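Local atomic coordinates of DNA damage response protein Rtt109, putative (Neosartorya fumigata, PDB entry 5ZB9), a protein that probably transfers the acetyl group of acetyl-CoA to lysine side chains of histones, histone H3 among them. Residues N249-C254 with S288-S293; I269-E274 with R292-L297. One frame throughout, in Å; residues are numbered along the deposited sequence.

Interaction 1 (N249-C254 with S288-S293)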
# COMPACT_ATOMS: atom_id res chain seq x y z
N ASN A 249 2.98 -24.43 6.59
CA ASN A 249 2.14 -25.60 6.79
C ASN A 249 1.01 -25.33 7.77
O ASN A 249 0.17 -26.19 8.00
CB ASN A 249 2.98 -26.79 7.27
CG ASN A 249 3.69 -27.50 6.13
OD1 ASN A 249 3.88 -26.93 5.05
ND2 ASN A 249 4.06 -28.75 6.36
N ALA A 250 1.00 -24.13 8.34
CA ALA A 250 -0.10 -23.69 9.20
C ALA A 250 -1.40 -23.64 8.38
O ALA A 250 -1.36 -23.68 7.15
CB ALA A 250 0.23 -22.33 9.81
N PRO A 251 -2.57 -23.59 9.06
CA PRO A 251 -3.82 -23.55 8.29
C PRO A 251 -3.90 -22.31 7.39
O PRO A 251 -3.38 -21.26 7.77
CB PRO A 251 -4.90 -23.50 9.37
CG PRO A 251 -4.24 -24.01 10.60
CD PRO A 251 -2.81 -23.59 10.51
N PRO A 252 -4.54 -22.44 6.22
CA PRO A 252 -4.58 -21.36 5.23
C PRO A 252 -5.03 -20.02 5.83
O PRO A 252 -4.53 -18.98 5.41
CB PRO A 252 -5.59 -21.86 4.20
CG PRO A 252 -5.51 -23.35 4.31
CD PRO A 252 -5.26 -23.64 5.75
N ARG A 253 -5.92 -20.05 6.82
CA ARG A 253 -6.42 -18.82 7.43
C ARG A 253 -5.33 -17.99 8.09
O ARG A 253 -5.55 -16.83 8.44
CB ARG A 253 -7.52 -19.14 8.45
CG ARG A 253 -7.05 -19.86 9.71
CD ARG A 253 -8.19 -20.04 10.69
NE ARG A 253 -8.86 -18.78 10.94
CZ ARG A 253 -8.52 -17.94 11.92
NH1 ARG A 253 -7.53 -18.26 12.74
NH2 ARG A 253 -9.17 -16.79 12.07
N CYS A 254 -4.15 -18.59 8.28
CA CYS A 254 -3.03 -17.92 8.93
C CYS A 254 -2.02 -17.38 7.93
O CYS A 254 -1.09 -16.66 8.31
CB CYS A 254 -2.31 -18.88 9.89
SG CYS A 254 -3.37 -19.72 11.09
N SER A 288 -8.79 -26.62 15.04
CA SER A 288 -7.83 -26.93 14.00
C SER A 288 -7.58 -25.69 13.14
O SER A 288 -6.52 -25.54 12.53
CB SER A 288 -8.33 -28.08 13.13
OG SER A 288 -9.52 -27.72 12.44
N GLY A 289 -8.58 -24.81 13.11
CA GLY A 289 -8.53 -23.62 12.29
C GLY A 289 -8.73 -23.92 10.82
O GLY A 289 -8.40 -23.11 9.96
N HIS A 290 -9.29 -25.09 10.53
CA HIS A 290 -9.52 -25.48 9.14
C HIS A 290 -10.92 -25.10 8.70
O HIS A 290 -11.90 -25.39 9.38
CB HIS A 290 -9.29 -26.97 8.95
CG HIS A 290 -7.86 -27.39 9.09
ND1 HIS A 290 -7.48 -28.68 9.37
CD2 HIS A 290 -6.71 -26.68 8.98
CE1 HIS A 290 -6.17 -28.76 9.43
NE2 HIS A 290 -5.67 -27.56 9.20
N TRP A 291 -11.00 -24.45 7.55
CA TRP A 291 -12.26 -24.08 6.95
C TRP A 291 -13.01 -25.29 6.41
O TRP A 291 -12.42 -26.35 6.18
CB TRP A 291 -12.03 -23.10 5.81
CG TRP A 291 -11.48 -21.78 6.20
CD1 TRP A 291 -11.85 -21.02 7.27
CD2 TRP A 291 -10.47 -21.04 5.50
NE1 TRP A 291 -11.13 -19.84 7.27
CE2 TRP A 291 -10.28 -19.83 6.20
CE3 TRP A 291 -9.72 -21.28 4.35
CZ2 TRP A 291 -9.37 -18.87 5.78
CZ3 TRP A 291 -8.81 -20.33 3.94
CH2 TRP A 291 -8.64 -19.14 4.65
N ARG A 292 -14.30 -25.12 6.18
CA ARG A 292 -15.13 -26.19 5.65
C ARG A 292 -14.99 -26.29 4.14
O ARG A 292 -14.68 -27.36 3.60
CB ARG A 292 -16.60 -25.97 6.04
CG ARG A 292 -17.54 -27.08 5.57
CD ARG A 292 -18.98 -26.83 5.98
NE ARG A 292 -19.54 -25.63 5.36
CZ ARG A 292 -19.97 -24.58 6.04
NH1 ARG A 292 -20.46 -23.53 5.39
NH2 ARG A 292 -19.93 -24.58 7.37
N SER A 293 -15.19 -25.17 3.45
CA SER A 293 -15.24 -25.19 1.99
C SER A 293 -13.89 -24.97 1.30
O SER A 293 -13.76 -25.27 0.12
CB SER A 293 -16.23 -24.14 1.50
OG SER A 293 -15.84 -22.85 1.90
O HOH W 1 -7.79 -22.25 7.40
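Trp291 lies against the Pro252-Arg253 turn, and this packing is the main apolar part of the contact. The backbone N of Arg253 sits over one face of the indole, CB of Arg253 reaches Trp291 CZ2 at 3.3 Å, and CB of Pro252 meets Trp291 CZ3 obliquely at 3.6 Å. Farther along, the side chains of Pro251 and His290 cross at about a right angle, Pro251 CB at the imidazole edge, 3.7 Å from His290 CD2. Arg253 CG stands between its own backbone N and carbonyl carbon (chi1 68°), which carries the chain past the carbonyl of Gly289, with Arg253 CD 3.2 Å from Gly289 O. Two loops thus meet here, flanking helix 266-272 in sequence; that of 288-293 makes an ST turn, in which Ser288 OG accepts from His290 N, and passes through Gly289 at a positive phi of 75°. The polar link is a water that accepts from Arg253 N at 2.9 Å and donates to Gly289 O at 2.8 Å, its oxygen centred above one face of the indole. Arg253 NE makes a salt bridge, and Trp291 NE1 probably a hydrogen bond, to Asp272 OD1 of that helix.

Interaction 2 (I269-E274 with R292-L297)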
# COMPACT_ATOMS: atom_id res chain seq x y z
N ILE A 269 -13.00 -13.65 6.18
CA ILE A 269 -13.92 -13.50 7.28
C ILE A 269 -15.14 -14.42 7.10
O ILE A 269 -15.61 -15.02 8.07
CB ILE A 269 -14.33 -12.02 7.43
CG1 ILE A 269 -13.17 -11.24 8.07
CG2 ILE A 269 -15.61 -11.86 8.25
CD1 ILE A 269 -13.31 -9.74 7.97
N ASP A 270 -15.62 -14.55 5.86
CA ASP A 270 -16.69 -15.48 5.54
C ASP A 270 -16.28 -16.92 5.77
O ASP A 270 -17.07 -17.74 6.25
CB ASP A 270 -17.13 -15.32 4.08
CG ASP A 270 -18.00 -14.11 3.87
OD1 ASP A 270 -18.18 -13.35 4.84
OD2 ASP A 270 -18.50 -13.93 2.74
N LEU A 271 -15.05 -17.24 5.40
CA LEU A 271 -14.54 -18.59 5.59
C LEU A 271 -14.35 -18.86 7.09
O LEU A 271 -14.68 -19.94 7.57
CB LEU A 271 -13.24 -18.81 4.84
CG LEU A 271 -13.29 -18.77 3.31
CD1 LEU A 271 -11.89 -18.62 2.75
CD2 LEU A 271 -13.95 -20.02 2.77
N ASP A 272 -13.84 -17.88 7.82
CA ASP A 272 -13.67 -18.02 9.27
C ASP A 272 -15.00 -18.34 9.95
O ASP A 272 -15.03 -19.07 10.94
CB ASP A 272 -13.07 -16.74 9.88
CG ASP A 272 -11.54 -16.69 9.76
OD1 ASP A 272 -10.92 -17.67 9.29
OD2 ASP A 272 -10.97 -15.65 10.15
N ASP A 273 -16.09 -17.80 9.43
CA ASP A 273 -17.40 -18.05 10.01
C ASP A 273 -17.93 -19.47 9.73
O ASP A 273 -18.97 -19.86 10.25
CB ASP A 273 -18.40 -17.01 9.51
CG ASP A 273 -19.43 -16.63 10.58
OD1 ASP A 273 -19.01 -16.28 11.71
OD2 ASP A 273 -20.65 -16.69 10.30
N GLU A 274 -17.22 -20.24 8.91
CA GLU A 274 -17.54 -21.66 8.75
C GLU A 274 -16.99 -22.46 9.93
O GLU A 274 -17.40 -23.59 10.16
CB GLU A 274 -16.97 -22.21 7.44
CG GLU A 274 -17.49 -21.54 6.18
CD GLU A 274 -16.90 -22.12 4.90
OE1 GLU A 274 -16.02 -23.01 4.97
OE2 GLU A 274 -17.32 -21.69 3.81
N ARG A 292 -14.30 -25.12 6.18
CA ARG A 292 -15.13 -26.19 5.65
C ARG A 292 -14.99 -26.29 4.14
O ARG A 292 -14.68 -27.36 3.60
CB ARG A 292 -16.60 -25.97 6.04
CG ARG A 292 -17.54 -27.08 5.57
CD ARG A 292 -18.98 -26.83 5.98
NE ARG A 292 -19.54 -25.63 5.36
CZ ARG A 292 -19.97 -24.58 6.04
NH1 ARG A 292 -20.46 -23.53 5.39
NH2 ARG A 292 -19.93 -24.58 7.37
N SER A 293 -15.19 -25.17 3.45
CA SER A 293 -15.24 -25.19 1.99
C SER A 293 -13.89 -24.97 1.30
O SER A 293 -13.76 -25.27 0.12
CB SER A 293 -16.23 -24.14 1.50
OG SER A 293 -15.84 -22.85 1.90
N VAL A 294 -12.90 -24.46 2.03
CA VAL A 294 -11.57 -24.23 1.44
C VAL A 294 -10.48 -24.90 2.28
O VAL A 294 -10.37 -24.63 3.48
CB VAL A 294 -11.25 -22.72 1.30
CG1 VAL A 294 -9.78 -22.51 0.97
CG2 VAL A 294 -12.13 -22.08 0.24
N LYS A 295 -9.67 -25.75 1.64
CA LYS A 295 -8.75 -26.63 2.37
C LYS A 295 -7.27 -26.29 2.22
O LYS A 295 -6.44 -26.78 2.98
CB LYS A 295 -8.97 -28.08 1.92
CG LYS A 295 -10.36 -28.62 2.24
CD LYS A 295 -10.63 -28.56 3.73
CE LYS A 295 -12.00 -29.12 4.10
NZ LYS A 295 -12.12 -29.24 5.59
N SER A 296 -6.94 -25.45 1.25
CA SER A 296 -5.55 -25.06 1.04
C SER A 296 -5.43 -23.63 0.55
O SER A 296 -6.42 -23.01 0.13
CB SER A 296 -4.88 -25.98 0.04
OG SER A 296 -5.37 -25.71 -1.26
N LEU A 297 -4.21 -23.10 0.59
CA LEU A 297 -3.93 -21.77 0.08
C LEU A 297 -4.21 -21.69 -1.42
O LEU A 297 -4.81 -20.72 -1.90
CB LEU A 297 -2.49 -21.37 0.39
CG LEU A 297 -2.10 -19.93 0.10
CD1 LEU A 297 -3.16 -18.97 0.63
CD2 LEU A 297 -0.74 -19.64 0.70
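A carboxylate gripped by backbone and hydroxyl, with a small apolar contact beside it, joins the last part of helix 266-272 and the residues just after it to the loop that leads into helix 297-304, at the partly buried margin of the fold. Glu274 supplies the carboxylate. Its OE1 receives Ser293 N at 2.8 Å in a fairly straight bond (161°), met on the syn side and 20° out of the carboxylate plane; Arg292 N adds a weak bond to the same oxygen. OE2 takes the hydroxyl proton of Ser293 OG at 2.7 Å through its syn lone pair, so both oxygens are held by one serine. The extended Glu274 chain carries the carboxylate to this backbone, while its aliphatic part lies over one face of the Arg292 guanidinium, with CG 3.7 Å from Arg292 NH1. The carboxylate and guanidinium planes are stacked 21° apart; the ion pair from OE2 to Arg292 NH1, at 4.0 Å, is long, and no N-H points at the oxygen. Deeper in, Leu271 CD2 meets Val294 CG2 at 3.7 Å, the two side chains crossing at about a right angle, and Phe300 of helix 297-304 touches both. With its oxygens bound to Ser293, the carboxylate is fixed in rotation, and these donors together with the nearby guanidinium would probably favour its charged form.

The 288-297 chain runs through both interactions, sharing Arg292 and Ser293, and their centres lie 7 Å apart. Each combines buried and exposed residues, away from the CoA-binding residues. In interaction 1 the buried part is proline, glycine and tryptophan, with His290 at the surface and a water as the polar bridge; in interaction 2 direct hydrogen bonds to a carboxylate lie outside a small Leu271-Val294 contact. Interaction 1 joins two loops, whereas interaction 2 joins the region of helix 266-272 to the second of them. Asp272, on the helix of interaction 2, is where the two join; separately, Pro252 CG packs on Ser296 CA.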